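Local coordinates for protein bacteriocin (Streptococcus pyogenes, PDB 2FU2) that probably protects the cell that carries it against a bacteriocin, as a small helical immunity protein of the EntA_Immun family, at residues Q21-D24 with Y25-Q28; K49-S52 with L53-Y57; A29-E32 with L33-L37. One frame throughout, in Å; residues are numbered along the deposited sequence.

Interaction 1: residues Q21-D24 with Y25-Q28; sequences QADD and YFRQ
Gln21, at the end of helix 18-21, lays the end of its bent side chain beside the aliphatic part of Arg27, whose CG and CD carbons it meets, while Tyr15 of helix 4-15 touches both residues. Asp23 caps the next helix. Its CG stands anti to the backbone N (chi1 -174°), which turns the carboxylate along the chain toward the first turn of helix 24-40. There OD2 accepts a nearly straight hydrogen bond from Phe26 N at 3.1 Å, the donor lying above the carboxylate plane, and a weaker, strongly bent one from Tyr25 N. This is the classic N-cap: a side-chain acceptor serves backbone N-H groups that have no preceding helical carbonyl to bond. The same carboxylate meets the Phe26 ring obliquely, OD2 lying 3.6 Å from CD2 of Phe26. The backbone takes part as well: Asp23 O accepts from Arg27 N at 2.9 Å. Asp24 carries the helical pattern on through a weak, long bond from Gln28 N to Asp24 O, and its OD1 remains 4.9 Å from NH2 of Arg27, close enough that a weak attraction is plausible, although the charged atoms are not in contact.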
loop_
_atom_site.group_PDB
_atom_site.type_symbol
_atom_site.label_atom_id
_atom_site.label_comp_id
_atom_site.label_asym_id
_atom_site.label_seq_id
_atom_site.Cartn_x
_atom_site.Cartn_y
_atom_site.Cartn_z
ATOM N N GLN A 21 3.416 10.111 -5.291
ATOM C CA GLN A 21 4.751 10.726 -5.462
ATOM C C GLN A 21 4.872 12.178 -4.957
ATOM O O GLN A 21 5.933 12.627 -4.496
ATOM C CB GLN A 21 5.223 10.661 -6.923
ATOM C CG GLN A 21 5.586 9.273 -7.355
ATOM C CD GLN A 21 6.957 8.846 -6.939
ATOM O OE1 GLN A 21 7.109 7.784 -6.331
ATOM N NE2 GLN A 21 7.977 9.642 -7.274
ATOM N N ALA A 22 3.769 12.904 -5.089
ATOM C CA ALA A 22 3.659 14.307 -4.684
ATOM C C ALA A 22 3.565 14.489 -3.154
ATOM O O ALA A 22 3.516 15.617 -2.683
ATOM C CB ALA A 22 2.424 14.908 -5.352
ATOM N N ASP A 23 3.501 13.392 -2.397
ATOM C CA ASP A 23 3.303 13.436 -0.952
ATOM C C ASP A 23 4.374 12.639 -0.233
ATOM O O ASP A 23 4.342 11.375 -0.227
ATOM C CB ASP A 23 1.946 12.874 -0.562
ATOM C CG ASP A 23 1.676 13.051 0.901
ATOM O OD1 ASP A 23 0.725 13.769 1.272
ATOM O OD2 ASP A 23 2.423 12.499 1.704
ATOM N N ASP A 24 5.295 13.369 0.406
ATOM C CA ASP A 24 6.495 12.780 0.956
ATOM C C ASP A 24 6.239 11.710 2.025
ATOM O O ASP A 24 6.990 10.750 2.107
ATOM C CB ASP A 24 7.384 13.889 1.463
ATOM C CG ASP A 24 7.905 14.763 0.332
ATOM O OD1 ASP A 24 7.901 14.325 -0.860
ATOM O OD2 ASP A 24 8.365 15.891 0.622
ATOM N N TYR A 25 5.176 11.870 2.838
ATOM C CA TYR A 25 4.850 10.867 3.881
ATOM C C TYR A 25 4.303 9.541 3.305
ATOM O O TYR A 25 4.811 8.456 3.599
ATOM C CB TYR A 25 3.917 11.441 4.938
ATOM C CG TYR A 25 3.328 10.368 5.801
ATOM C CD1 TYR A 25 4.067 9.813 6.822
ATOM C CD2 TYR A 25 2.065 9.848 5.542
ATOM C CE1 TYR A 25 3.543 8.798 7.615
ATOM C CE2 TYR A 25 1.506 8.864 6.340
ATOM C CZ TYR A 25 2.261 8.338 7.373
ATOM O OH TYR A 25 1.773 7.334 8.172
ATOM N N PHE A 26 3.296 9.622 2.458
ATOM C CA PHE A 26 2.797 8.398 1.847
ATOM C C PHE A 26 3.817 7.738 0.924
ATOM O O PHE A 26 3.956 6.521 0.943
ATOM C CB PHE A 26 1.429 8.594 1.151
ATOM C CG PHE A 26 0.298 8.858 2.125
ATOM C CD1 PHE A 26 -0.219 7.824 2.901
ATOM C CD2 PHE A 26 -0.231 10.166 2.303
ATOM C CE1 PHE A 26 -1.259 8.060 3.787
ATOM C CE2 PHE A 26 -1.285 10.382 3.203
ATOM C CZ PHE A 26 -1.782 9.337 3.938
ATOM N N ARG A 27 4.541 8.527 0.132
ATOM C CA ARG A 27 5.540 7.925 -0.791
ATOM C C ARG A 27 6.570 7.058 -0.059
ATOM O O ARG A 27 6.889 5.939 -0.528
ATOM C CB ARG A 27 6.276 8.956 -1.608
ATOM C CG ARG A 27 7.001 8.364 -2.806
ATOM C CD ARG A 27 8.282 9.107 -3.176
ATOM N NE ARG A 27 9.019 9.470 -1.971
ATOM C CZ ARG A 27 10.223 10.027 -1.935
ATOM N NH1 ARG A 27 10.922 10.265 -3.046
ATOM N NH2 ARG A 27 10.749 10.327 -0.760
ATOM N N GLN A 28 7.127 7.599 1.038
ATOM C CA GLN A 28 8.163 6.946 1.845
ATOM C C GLN A 28 7.608 5.726 2.598
ATOM O O GLN A 28 8.169 4.648 2.601
ATOM C CB GLN A 28 8.703 7.956 2.855
ATOM C CG GLN A 28 9.888 7.422 3.682
ATOM C CD GLN A 28 10.366 8.437 4.660
ATOM O OE1 GLN A 28 10.281 9.663 4.414
ATOM N NE2 GLN A 28 10.848 7.962 5.790
#

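Interaction 2: residues K49-S52 with L53-Y57; sequences KIDS and LINQY
Asp51 and Asn55, one turn apart on helix 44-60 of this antiparallel four-helix bundle, bring their polar ends together at an angle, the carboxylate and amide planes being 76° apart. They are an i, i+4 pair. Their two OD1 atoms, both acceptors, lie 3.6 Å apart, and Asn55 ND2 is just as far from Asp51 OD2, so the side chains approach without bonding directly to each other. What reconciles the two acceptors is a shared set of donors. A water lies 2.7 Å from OD1 of Asp51 and equally close to OD1 of Asn55 and can bridge them, though it has more acceptors around it than protons to give. Lys77 of helix 67-78 forms a salt bridge with the Asp51 carboxylate and a hydrogen bond with the Asn55 amide oxygen. The lysine charge would be expected to stabilise the carboxylate in its ionised form. The torsions differ in a telling way: Asp51 has CG anti to the backbone N (chi1 -164°), whereas Asn55 has CG anti to its carbonyl carbon, and this folds the amide back over Asp51 O, 3.1 Å from Asn55 CG.

Ile50 and Ile54 are turned quite differently. They lie side by side and point the same way, Ile50 CG2 against Ile54 CG1 at 3.8 Å. Ile50 touches Val76, and Ile54 touches Leu72 and Ser73, of helix 67-78, while Leu53 packs on helix 24-40. The backbone is held by successive i to i+4 bonds, and one of the straightest joins Ile54 N to Ile50 O at 2.8 Å.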
loop_
_atom_site.group_PDB
_atom_site.type_symbol
_atom_site.label_atom_id
_atom_site.label_comp_id
_atom_site.label_asym_id
_atom_site.label_seq_id
_atom_site.Cartn_x
_atom_site.Cartn_y
_atom_site.Cartn_z
ATOM N N LYS A 49 0.093 -3.262 8.955
ATOM C CA LYS A 49 0.715 -1.993 8.675
ATOM C C LYS A 49 0.288 -1.402 7.340
ATOM O O LYS A 49 -0.042 -0.238 7.276
ATOM C CB LYS A 49 2.237 -2.036 8.772
ATOM C CG LYS A 49 2.778 -2.480 10.105
ATOM C CD LYS A 49 4.298 -2.555 10.043
ATOM C CE LYS A 49 4.897 -3.222 11.302
ATOM N NZ LYS A 49 4.277 -2.800 12.635
ATOM N N ILE A 50 0.284 -2.176 6.274
ATOM C CA ILE A 50 -0.189 -1.615 4.994
ATOM C C ILE A 50 -1.672 -1.259 5.096
ATOM O O ILE A 50 -2.095 -0.180 4.728
ATOM C CB ILE A 50 0.038 -2.605 3.827
ATOM C CG1 ILE A 50 1.554 -2.891 3.563
ATOM C CG2 ILE A 50 -0.692 -2.105 2.498
ATOM C CD1 ILE A 50 1.881 -4.333 2.994
ATOM N N ASP A 51 -2.463 -2.152 5.651
ATOM C CA ASP A 51 -3.883 -1.847 5.883
ATOM C C ASP A 51 -4.098 -0.478 6.573
ATOM O O ASP A 51 -4.866 0.363 6.042
ATOM C CB ASP A 51 -4.568 -2.973 6.650
ATOM C CG ASP A 51 -6.065 -2.893 6.580
ATOM O OD1 ASP A 51 -6.610 -2.624 5.509
ATOM O OD2 ASP A 51 -6.717 -3.099 7.607
ATOM N N SER A 52 -3.399 -0.261 7.696
ATOM C CA SER A 52 -3.503 0.968 8.442
ATOM C C SER A 52 -3.104 2.149 7.576
ATOM O O SER A 52 -3.793 3.180 7.624
ATOM C CB SER A 52 -2.607 0.962 9.680
ATOM O OG SER A 52 -3.019 -0.029 10.637
ATOM N N LEU A 53 -1.994 2.017 6.823
ATOM C CA LEU A 53 -1.528 3.123 5.978
ATOM C C LEU A 53 -2.552 3.449 4.847
ATOM O O LEU A 53 -2.909 4.611 4.634
ATOM C CB LEU A 53 -0.115 2.835 5.428
ATOM C CG LEU A 53 0.497 3.869 4.498
ATOM C CD1 LEU A 53 0.837 5.123 5.284
ATOM C CD2 LEU A 53 1.725 3.366 3.762
ATOM N N ILE A 54 -3.084 2.420 4.186
ATOM C CA ILE A 54 -4.062 2.616 3.121
ATOM C C ILE A 54 -5.404 3.098 3.654
ATOM O O ILE A 54 -5.993 4.017 3.075
ATOM C CB ILE A 54 -4.212 1.346 2.213
ATOM C CG1 ILE A 54 -2.863 0.941 1.608
ATOM C CG2 ILE A 54 -5.144 1.647 1.061
ATOM C CD1 ILE A 54 -2.287 2.022 0.608
ATOM N N ASN A 55 -5.878 2.547 4.769
ATOM C CA ASN A 55 -7.069 3.166 5.418
ATOM C C ASN A 55 -6.880 4.662 5.640
ATOM O O ASN A 55 -7.781 5.452 5.303
ATOM C CB ASN A 55 -7.433 2.499 6.731
ATOM C CG ASN A 55 -7.828 1.094 6.534
ATOM O OD1 ASN A 55 -8.095 0.667 5.403
ATOM N ND2 ASN A 55 -7.887 0.344 7.612
ATOM N N GLN A 56 -5.707 5.026 6.198
ATOM C CA GLN A 56 -5.348 6.383 6.507
ATOM C C GLN A 56 -5.360 7.211 5.230
ATOM O O GLN A 56 -5.904 8.301 5.214
ATOM C CB GLN A 56 -3.973 6.405 7.148
ATOM C CG GLN A 56 -3.200 7.725 6.981
ATOM C CD GLN A 56 -1.918 7.799 7.831
ATOM O OE1 GLN A 56 -1.137 6.844 7.907
ATOM N NE2 GLN A 56 -1.699 8.927 8.455
ATOM N N TYR A 57 -4.784 6.680 4.141
ATOM C CA TYR A 57 -4.802 7.416 2.874
ATOM C C TYR A 57 -6.264 7.633 2.383
ATOM O O TYR A 57 -6.720 8.782 2.048
ATOM C CB TYR A 57 -3.972 6.709 1.810
ATOM C CG TYR A 57 -3.896 7.549 0.619
ATOM C CD1 TYR A 57 -2.838 8.415 0.445
ATOM C CD2 TYR A 57 -4.960 7.579 -0.298
ATOM C CE1 TYR A 57 -2.797 9.294 -0.666
ATOM C CE2 TYR A 57 -4.944 8.446 -1.418
ATOM C CZ TYR A 57 -3.850 9.307 -1.597
ATOM O OH TYR A 57 -3.814 10.169 -2.673
HETATM O O HOH W 1 -6.895 -0.807 3.501
#

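Interaction 3: residues A29-E32 with L33-L37; sequences AIFE and LASQL
Regular alpha-helical bonds run from Leu33 N to Ala29 O, from Ala34 N to Ile30 O and from Gln36 N to Glu32 O along this part of helix 24-40. Phe31 O departs from the plain pattern by accepting twice from one residue. Ser35 N reaches it at 3.0 Å, and Ser35 OG donates a second bond to it at 2.6 Å, the two donors coming from opposite faces of the carbonyl plane. This is the familiar way in which a helical serine returns its hydroxyl to the carbonyl four residues back: OG, anti to its own carbonyl carbon (chi1 -47°), is turned back along the helix. The hydroxyl is thereby held over one face of the Phe31 ring, offset toward the rim, with CE1 its nearest ring atom.

Leu33 sits over the preceding turn, its CG 3.2 Å from Ala29 O, and its side chain also packs on Ile50 of helix 44-60. Ala34 meets Leu8, so the helix also contacts helix 4-15. Glu32 extends beyond CG, and its carboxylate oxygen OE2 accepts a hydrogen bond from NE2 of Gln28.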
loop_
_atom_site.group_PDB
_atom_site.type_symbol
_atom_site.label_atom_id
_atom_site.label_comp_id
_atom_site.label_asym_id
_atom_site.label_seq_id
_atom_site.Cartn_x
_atom_site.Cartn_y
_atom_site.Cartn_z
ATOM N N ALA A 29 6.478 5.934 3.242
ATOM C CA ALA A 29 5.713 4.873 3.861
ATOM C C ALA A 29 5.494 3.676 2.923
ATOM O O ALA A 29 5.854 2.509 3.259
ATOM C CB ALA A 29 4.380 5.426 4.380
ATOM N N ILE A 30 4.908 3.933 1.758
ATOM C CA ILE A 30 4.709 2.820 0.799
ATOM C C ILE A 30 6.060 2.181 0.430
ATOM O O ILE A 30 6.225 0.918 0.403
ATOM C CB ILE A 30 3.926 3.286 -0.490
ATOM C CG1 ILE A 30 2.485 3.761 -0.143
ATOM C CG2 ILE A 30 4.019 2.206 -1.627
ATOM C CD1 ILE A 30 1.627 2.647 0.472
ATOM N N PHE A 31 7.047 3.054 0.225
ATOM C CA PHE A 31 8.345 2.610 -0.176
ATOM C C PHE A 31 8.919 1.661 0.901
ATOM O O PHE A 31 9.548 0.635 0.580
ATOM C CB PHE A 31 9.258 3.797 -0.440
ATOM C CG PHE A 31 10.699 3.413 -0.492
ATOM C CD1 PHE A 31 11.206 2.727 -1.590
ATOM C CD2 PHE A 31 11.532 3.659 0.601
ATOM C CE1 PHE A 31 12.542 2.309 -1.628
ATOM C CE2 PHE A 31 12.905 3.259 0.578
ATOM C CZ PHE A 31 13.390 2.578 -0.545
ATOM N N GLU A 32 8.690 1.986 2.169
ATOM C CA GLU A 32 9.276 1.211 3.237
ATOM C C GLU A 32 8.606 -0.128 3.451
ATOM O O GLU A 32 9.253 -1.108 3.706
ATOM C CB GLU A 32 9.271 1.993 4.534
ATOM C CG GLU A 32 10.247 3.095 4.521
ATOM C CD GLU A 32 10.459 3.765 5.895
ATOM O OE1 GLU A 32 10.214 3.101 6.943
ATOM O OE2 GLU A 32 10.902 4.947 5.920
ATOM N N LEU A 33 7.286 -0.136 3.392
ATOM C CA LEU A 33 6.515 -1.332 3.462
ATOM C C LEU A 33 6.892 -2.263 2.289
ATOM O O LEU A 33 7.176 -3.467 2.505
ATOM C CB LEU A 33 5.012 -0.970 3.463
ATOM C CG LEU A 33 4.635 -0.061 4.653
ATOM C CD1 LEU A 33 3.149 0.387 4.742
ATOM C CD2 LEU A 33 5.029 -0.748 5.980
ATOM N N ALA A 34 6.919 -1.732 1.062
ATOM C CA ALA A 34 7.308 -2.578 -0.115
ATOM C C ALA A 34 8.717 -3.128 0.069
ATOM O O ALA A 34 8.947 -4.296 -0.254
ATOM C CB ALA A 34 7.204 -1.849 -1.396
ATOM N N SER A 35 9.661 -2.350 0.628
ATOM C CA SER A 35 10.999 -2.888 0.865
ATOM C C SER A 35 11.013 -3.984 1.908
ATOM O O SER A 35 11.801 -4.931 1.801
ATOM C CB SER A 35 11.981 -1.820 1.309
ATOM O OG SER A 35 11.833 -0.694 0.452
ATOM N N GLN A 36 10.193 -3.847 2.943
ATOM C CA GLN A 36 10.167 -4.855 3.975
ATOM C C GLN A 36 9.629 -6.167 3.405
ATOM O O GLN A 36 10.151 -7.236 3.683
ATOM C CB GLN A 36 9.372 -4.357 5.175
ATOM C CG GLN A 36 9.166 -5.428 6.248
ATOM C CD GLN A 36 8.258 -4.958 7.429
ATOM O OE1 GLN A 36 7.810 -5.786 8.267
ATOM N NE2 GLN A 36 7.985 -3.636 7.494
ATOM N N LEU A 37 8.572 -6.064 2.610
ATOM C CA LEU A 37 7.977 -7.194 1.912
ATOM C C LEU A 37 9.000 -7.846 1.004
ATOM O O LEU A 37 9.278 -9.043 1.095
ATOM C CB LEU A 37 6.849 -6.715 1.011
ATOM C CG LEU A 37 5.557 -7.507 0.898
ATOM C CD1 LEU A 37 4.810 -7.116 -0.354
ATOM C CD2 LEU A 37 5.756 -8.997 0.945
#

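In the fold
Along the chain the order is interaction 1, interaction 3, interaction 2. The first two adjoin on helix 24-40, their centres about 12 Å apart, interaction 1 starting the helix and interaction 3 continuing it. Interaction 2 lies on the next helix, 44-60, its centre about 13 Å from that of interaction 1 and about 12 Å from that of interaction 3. The cap and the helical bonds are local; contacts between the two helices are made by Leu53, whose CD2 lies 3.4 Å from each of Ala29 CB, Ile30 CD1 and Leu33 CD1, by Phe26 against Tyr57, and by Tyr25 OH, probably hydrogen-bonded to Gln56 OE1. This helical architecture is consistent with a bacteriocin immunity protein.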